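Local coordinates for protein WlaRA, TDP-fucose-3,4-ketoisomerase (Campylobacter jejuni subsp. jejuni 81116, PDB 5TPV) that adopts the cupin fold of the WxcM-like proteins and binds thymidine-5'-diphosphate, at residues 91-95 against 120-126; 25-29 against 54-58. All blocks are in the same frame, centred on the assembly; numbering follows the deposited sequence.

How the contacts relate
Two contacts in series tie a loop and the C-terminal helix to the sheets of a cupin fold. Leaving strand 16-21, the chain forms the loop 25-29, runs through strands 33-38 and 46-51, and returns at 54-58 to close contact 2, which fastens that loop to strand 56-62 of the six-stranded sheet. Strands 65-70, 75-80 and 85-89 follow before contact 1 opens at 91-95. It closes after strand 105-110, at 120-126, which takes in the end of strand 119-120 and brings the start of the C-terminal helix against the five-stranded sheet. The loops therefore neither nest nor cross. Their centres lie about 19 Å apart, yet the segments meet where Lys91 CB packs 3.4 Å from Ser54 O.

Contact 1: 91-95 against 120-126; sequences KMIWK and IYDYKYF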
loop_
_atom_site.group_PDB
_atom_site.type_symbol
_atom_site.label_atom_id
_atom_site.label_comp_id
_atom_site.label_asym_id
_atom_site.label_seq_id
_atom_site.Cartn_x
_atom_site.Cartn_y
_atom_site.Cartn_z
ATOM N N LYS B 91 18.692 2.468 0.050
ATOM C CA LYS B 91 19.107 1.680 1.223
ATOM C C LYS B 91 20.216 2.313 2.092
ATOM O O LYS B 91 20.882 3.274 1.702
ATOM C CB LYS B 91 19.509 0.288 0.789
ATOM C CG LYS B 91 20.578 0.210 -0.265
ATOM C CD LYS B 91 21.003 -1.240 -0.459
ATOM C CE LYS B 91 21.405 -1.504 -1.888
ATOM N NZ LYS B 91 21.969 -2.871 -2.092
ATOM N N MET B 92 20.357 1.853 3.331
ATOM C CA MET B 92 21.409 2.363 4.237
ATOM C C MET B 92 21.244 3.848 4.381
ATOM O O MET B 92 22.181 4.666 4.240
ATOM C CB MET B 92 22.829 1.966 3.759
ATOM C CG MET B 92 23.207 0.567 4.181
ATOM S SD MET B 92 23.136 0.396 5.997
ATOM C CE MET B 92 24.743 1.003 6.497
ATOM N N ILE B 93 20.009 4.224 4.659
ATOM C CA ILE B 93 19.796 5.552 5.128
ATOM C C ILE B 93 19.039 5.444 6.428
ATOM O O ILE B 93 18.039 4.731 6.503
ATOM C CB ILE B 93 19.070 6.355 4.054
ATOM C CG1 ILE B 93 19.921 6.386 2.780
ATOM C CG2 ILE B 93 18.733 7.741 4.591
ATOM C CD1 ILE B 93 19.551 7.443 1.755
ATOM N N TRP B 94 19.559 6.112 7.448
ATOM C CA TRP B 94 18.939 6.091 8.772
ATOM C C TRP B 94 17.768 7.076 8.735
ATOM O O TRP B 94 17.826 8.148 8.104
ATOM C CB TRP B 94 19.927 6.572 9.805
ATOM C CG TRP B 94 19.462 6.621 11.216
ATOM C CD1 TRP B 94 18.757 7.612 11.827
ATOM C CD2 TRP B 94 19.736 5.652 12.221
ATOM N NE1 TRP B 94 18.590 7.326 13.171
ATOM C CE2 TRP B 94 19.162 6.115 13.424
ATOM C CE3 TRP B 94 20.428 4.443 12.222
ATOM C CZ2 TRP B 94 19.235 5.404 14.612
ATOM C CZ3 TRP B 94 20.513 3.740 13.430
ATOM C CH2 TRP B 94 19.918 4.214 14.592
ATOM N N LYS B 95 16.718 6.712 9.454
ATOM C CA LYS B 95 15.529 7.555 9.492
ATOM C C LYS B 95 14.836 7.511 10.836
ATOM O O LYS B 95 14.888 6.512 11.542
ATOM C CB LYS B 95 14.577 7.168 8.343
ATOM C CG LYS B 95 13.507 6.136 8.633
ATOM C CD LYS B 95 14.007 4.733 8.761
ATOM C CE LYS B 95 14.716 4.237 7.524
ATOM N NZ LYS B 95 15.115 2.849 7.807
ATOM N N ILE B 120 19.868 -2.085 11.148
ATOM C CA ILE B 120 20.878 -1.519 11.999
ATOM C C ILE B 120 20.220 -0.518 12.930
ATOM O O ILE B 120 19.755 0.526 12.485
ATOM C CB ILE B 120 21.944 -0.839 11.149
ATOM C CG1 ILE B 120 22.467 -1.852 10.147
ATOM C CG2 ILE B 120 23.057 -0.303 12.045
ATOM C CD1 ILE B 120 23.173 -1.161 9.022
ATOM N N TYR B 121 20.190 -0.883 14.212
ATOM C CA TYR B 121 19.594 -0.073 15.263
ATOM C C TYR B 121 20.599 0.790 16.018
ATOM O O TYR B 121 20.217 1.655 16.813
ATOM C CB TYR B 121 18.939 -0.999 16.282
ATOM C CG TYR B 121 17.669 -1.663 15.794
ATOM C CD1 TYR B 121 16.503 -0.924 15.653
ATOM C CD2 TYR B 121 17.598 -3.038 15.549
ATOM C CE1 TYR B 121 15.297 -1.527 15.271
ATOM C CE2 TYR B 121 16.396 -3.653 15.158
ATOM C CZ TYR B 121 15.243 -2.901 15.012
ATOM O OH TYR B 121 14.026 -3.473 14.595
ATOM N N ASP B 122 21.882 0.576 15.772
ATOM C CA ASP B 122 22.877 1.387 16.445
ATOM C C ASP B 122 23.551 2.379 15.517
ATOM O O ASP B 122 24.359 1.998 14.664
ATOM C CB ASP B 122 23.948 0.492 17.072
ATOM C CG ASP B 122 24.831 1.237 18.093
ATOM O OD1 ASP B 122 25.035 0.646 19.176
ATOM O OD2 ASP B 122 25.329 2.365 17.819
ATOM N N TYR B 123 23.263 3.654 15.741
ATOM C CA TYR B 123 23.725 4.716 14.857
ATOM C C TYR B 123 25.236 4.730 14.655
ATOM O O TYR B 123 25.728 4.890 13.548
ATOM C CB TYR B 123 23.225 6.062 15.369
ATOM C CG TYR B 123 23.614 7.184 14.466
ATOM C CD1 TYR B 123 22.960 7.358 13.257
ATOM C CD2 TYR B 123 24.636 8.079 14.818
ATOM C CE1 TYR B 123 23.316 8.377 12.408
ATOM C CE2 TYR B 123 25.022 9.099 13.964
ATOM C CZ TYR B 123 24.345 9.259 12.764
ATOM O OH TYR B 123 24.671 10.298 11.910
ATOM N N LYS B 124 25.962 4.549 15.739
ATOM C CA LYS B 124 27.422 4.517 15.724
ATOM C C LYS B 124 27.912 3.501 14.690
ATOM O O LYS B 124 28.677 3.844 13.787
ATOM C CB LYS B 124 28.011 4.173 17.120
ATOM C CG LYS B 124 27.333 4.744 18.380
ATOM C CD LYS B 124 27.787 6.153 18.754
ATOM C CE LYS B 124 29.157 6.157 19.427
ATOM N NZ LYS B 124 29.992 7.320 19.006
ATOM N N TYR B 125 27.452 2.256 14.806
ATOM C CA TYR B 125 27.779 1.230 13.810
ATOM C C TYR B 125 27.151 1.450 12.420
ATOM O O TYR B 125 27.749 1.069 11.406
ATOM C CB TYR B 125 27.445 -0.167 14.360
ATOM C CG TYR B 125 28.222 -0.363 15.641
ATOM C CD1 TYR B 125 29.624 -0.328 15.608
ATOM C CD2 TYR B 125 27.572 -0.459 16.877
ATOM C CE1 TYR B 125 30.358 -0.434 16.766
ATOM C CE2 TYR B 125 28.300 -0.569 18.048
ATOM C CZ TYR B 125 29.688 -0.556 17.967
ATOM O OH TYR B 125 30.447 -0.659 19.086
ATOM N N PHE B 126 25.984 2.090 12.365
ATOM C CA PHE B 126 25.471 2.573 11.064
ATOM C C PHE B 126 26.523 3.429 10.350
ATOM O O PHE B 126 26.827 3.185 9.168
ATOM C CB PHE B 126 24.117 3.324 11.161
ATOM C CG PHE B 126 23.755 4.072 9.893
ATOM C CD1 PHE B 126 23.437 3.381 8.740
ATOM C CD2 PHE B 126 23.863 5.455 9.827
ATOM C CE1 PHE B 126 23.147 4.043 7.559
ATOM C CE2 PHE B 126 23.572 6.125 8.659
ATOM C CZ PHE B 126 23.178 5.416 7.533
#
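Trp94 and Tyr123 both carry CG opposite the backbone N (chi1 180° and -177°), and these extended torsions bring the two rings together from strand 94-98 and from the first turn of helix 123-136. The tyrosine ring meets the indole edge-on: Tyr123 CD1 lies over the indole face, 3.8 Å from Trp94 CD2, with the planes 79° apart in a T-shaped pair. Tyr123 CB adds a CH-pi contact over the six-membered ring, 4.1 Å from its centroid. At the indole rim, Trp94 CH2 comes within 3.4 Å of Tyr121 O, which lies in the ring plane.

Phe126, one helical turn on, takes the other end of the tryptophan. Trp94 CB sits over its face, 4.2 Å from the Phe126 centroid, while Met92 O approaches the phenyl edge in plane, 3.5 Å from Phe126 CE1. Bends at chi2 and chi3 curl Met92 back along this ring, setting Met92 CE 3.5 Å from Phe126 CD1. Its sulfur makes a Met-aromatic contact at the edge, and Met92 SD also touches Ile120 CD1 at 3.4 Å.

Asp122 N-caps the helix through a weak bond from Lys124 N to OD2. Tyr121 turns its side chain away, where its OH hydrogen-bonds to thymidine-5'-diphosphate. The direct contact of 91-95 with 120-126 rests on apolar and aromatic packing, probably helped by C-H groups, aromatic and aliphatic, set against ring faces and carbonyl oxygens; beside it, hydrogen bonds from Lys130 NZ to Met92 O and between Tyr123 OH and Asp70 OD2 add polar ties from the helix.

Contact 2: 25-29 against 54-58; sequences VNCPF and SEFIF
The outer face of a cupin sheet is covered here by a connecting loop: residues 25-29, between strands 16-21 and 33-38, lie over the beginning of strand 56-62, with Phe29 and Cys27 packing on Glu55 and Ile57. The two backbones run nearly antiparallel, 165° apart, but no hydrogen bond links them, and the joint is made by side chains.

Phe29 does most of the covering. Its CG is tucked between the backbone N and the carbonyl carbon (chi1 49°), which brings the ring down alongside the strand. One rim of the ring follows the backbone: CD2 is 3.8 Å from Glu55 CB, CE2 is 3.8 Å from Phe56 N, and CZ is 3.8 Å from Ile57 N, which lies near the ring plane. Glu55 slides past the phenyl in the opposite direction, its carboxylate plane turned 74° from the ring, and its OE1 is engaged by Tyr88 OH. Within the loop, Cys27 SG lies over one face of the ring, toward its rim, and accepts a weak bond from the backbone Phe29 N at 3.7 Å.

Ile57, on the same face of the strand as Glu55, also packs against the loop. Its CD1 touches Cys27 CA at 3.8 Å and meets the CD corner of the Pro28 ring at 3.9 Å, while Phe8 of strand 3-13 adjoins the same isoleucine. The Asn26 side chain hydrogen-bonds with OD1 to Lys9 N and with ND2 to Val20 O, tying this part of the loop to strands 3-13 and 16-21.

Between Glu55 and Ile57, Phe56 points away from the loop, and its ring comes near Lys95 of the other sheet. The alternation is that of any beta strand; two facing antiparallel sheets with side chains such as Phe56 between them are typical of the cupin beta-barrel, and here the loop lies on the other face.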
loop_
_atom_site.group_PDB
_atom_site.type_symbol
_atom_site.label_atom_id
_atom_site.label_comp_id
_atom_site.label_asym_id
_atom_site.label_seq_id
_atom_site.Cartn_x
_atom_site.Cartn_y
_atom_site.Cartn_z
ATOM N N VAL B 25 6.092 2.511 -12.198
ATOM C CA VAL B 25 4.929 3.400 -12.107
ATOM C C VAL B 25 4.874 3.952 -10.701
ATOM O O VAL B 25 4.531 3.238 -9.758
ATOM C CB VAL B 25 3.619 2.620 -12.390
ATOM C CG1 VAL B 25 2.431 3.568 -12.279
ATOM C CG2 VAL B 25 3.693 1.927 -13.765
ATOM N N ASN B 26 5.217 5.218 -10.581
ATOM C CA ASN B 26 5.299 5.888 -9.326
ATOM C C ASN B 26 6.108 5.061 -8.302
ATOM O O ASN B 26 5.748 4.981 -7.133
ATOM C CB ASN B 26 3.896 6.184 -8.786
ATOM C CG ASN B 26 3.061 7.117 -9.669
ATOM O OD1 ASN B 26 3.482 8.192 -10.082
ATOM N ND2 ASN B 26 1.802 6.762 -9.835
ATOM N N CYS B 27 7.158 4.392 -8.738
ATOM C CA CYS B 27 7.987 3.621 -7.820
ATOM C C CYS B 27 9.106 3.027 -8.650
ATOM O O CYS B 27 8.814 2.529 -9.733
ATOM C CB CYS B 27 7.198 2.469 -7.209
ATOM S SG CYS B 27 8.105 1.354 -6.133
ATOM N N PRO B 28 10.363 3.084 -8.154
ATOM C CA PRO B 28 11.489 2.680 -9.003
ATOM C C PRO B 28 11.908 1.275 -8.738
ATOM O O PRO B 28 12.768 0.757 -9.421
ATOM C CB PRO B 28 12.617 3.656 -8.594
ATOM C CG PRO B 28 12.328 3.929 -7.183
ATOM C CD PRO B 28 10.815 4.013 -7.104
ATOM N N PHE B 29 11.282 0.623 -7.776
ATOM C CA PHE B 29 11.658 -0.749 -7.420
ATOM C C PHE B 29 10.491 -1.723 -7.593
ATOM O O PHE B 29 9.354 -1.334 -7.859
ATOM C CB PHE B 29 12.251 -0.794 -6.009
ATOM C CG PHE B 29 11.449 -0.088 -4.922
ATOM C CD1 PHE B 29 10.241 -0.605 -4.465
ATOM C CD2 PHE B 29 11.919 1.073 -4.355
ATOM C CE1 PHE B 29 9.518 0.022 -3.468
ATOM C CE2 PHE B 29 11.217 1.695 -3.325
ATOM C CZ PHE B 29 10.012 1.174 -2.888
ATOM N N SER B 54 16.830 -2.740 2.003
ATOM C CA SER B 54 15.533 -2.268 1.543
ATOM C C SER B 54 15.665 -0.811 1.137
ATOM O O SER B 54 16.306 0.014 1.805
ATOM C CB SER B 54 14.481 -2.363 2.649
ATOM O OG SER B 54 14.301 -3.684 3.139
ATOM N N GLU B 55 14.967 -0.522 0.053
ATOM C CA GLU B 55 14.554 0.812 -0.295
ATOM C C GLU B 55 13.064 1.025 0.087
ATOM O O GLU B 55 12.304 0.071 0.297
ATOM C CB GLU B 55 14.758 0.963 -1.803
ATOM C CG GLU B 55 16.197 0.932 -2.261
ATOM C CD GLU B 55 16.299 0.764 -3.770
ATOM O OE1 GLU B 55 15.944 1.706 -4.540
ATOM O OE2 GLU B 55 16.734 -0.335 -4.168
ATOM N N PHE B 56 12.674 2.284 0.166
ATOM C CA PHE B 56 11.392 2.695 0.742
ATOM C C PHE B 56 10.819 3.835 -0.075
ATOM O O PHE B 56 11.579 4.651 -0.577
ATOM C CB PHE B 56 11.509 3.165 2.180
ATOM C CG PHE B 56 11.924 2.079 3.093
ATOM C CD1 PHE B 56 11.021 1.116 3.479
ATOM C CD2 PHE B 56 13.237 1.995 3.553
ATOM C CE1 PHE B 56 11.387 0.035 4.263
ATOM C CE2 PHE B 56 13.621 0.922 4.365
ATOM C CZ PHE B 56 12.714 -0.057 4.696
ATOM N N ILE B 57 9.491 3.843 -0.232
ATOM C CA ILE B 57 8.742 5.106 -0.396
ATOM C C ILE B 57 7.728 5.343 0.738
ATOM O O ILE B 57 6.945 4.480 1.070
ATOM C CB ILE B 57 7.997 5.067 -1.732
ATOM C CG1 ILE B 57 8.984 5.070 -2.871
ATOM C CG2 ILE B 57 7.144 6.311 -1.967
ATOM C CD1 ILE B 57 8.344 4.745 -4.192
ATOM N N PHE B 58 7.748 6.532 1.304
ATOM C CA PHE B 58 6.934 6.931 2.440
ATOM C C PHE B 58 5.886 7.919 1.891
ATOM O O PHE B 58 6.226 8.875 1.193
ATOM C CB PHE B 58 7.777 7.690 3.505
ATOM C CG PHE B 58 8.890 6.881 4.104
ATOM C CD1 PHE B 58 8.643 6.015 5.138
ATOM C CD2 PHE B 58 10.187 6.963 3.605
ATOM C CE1 PHE B 58 9.657 5.217 5.661
ATOM C CE2 PHE B 58 11.202 6.183 4.124
ATOM C CZ PHE B 58 10.940 5.312 5.161
#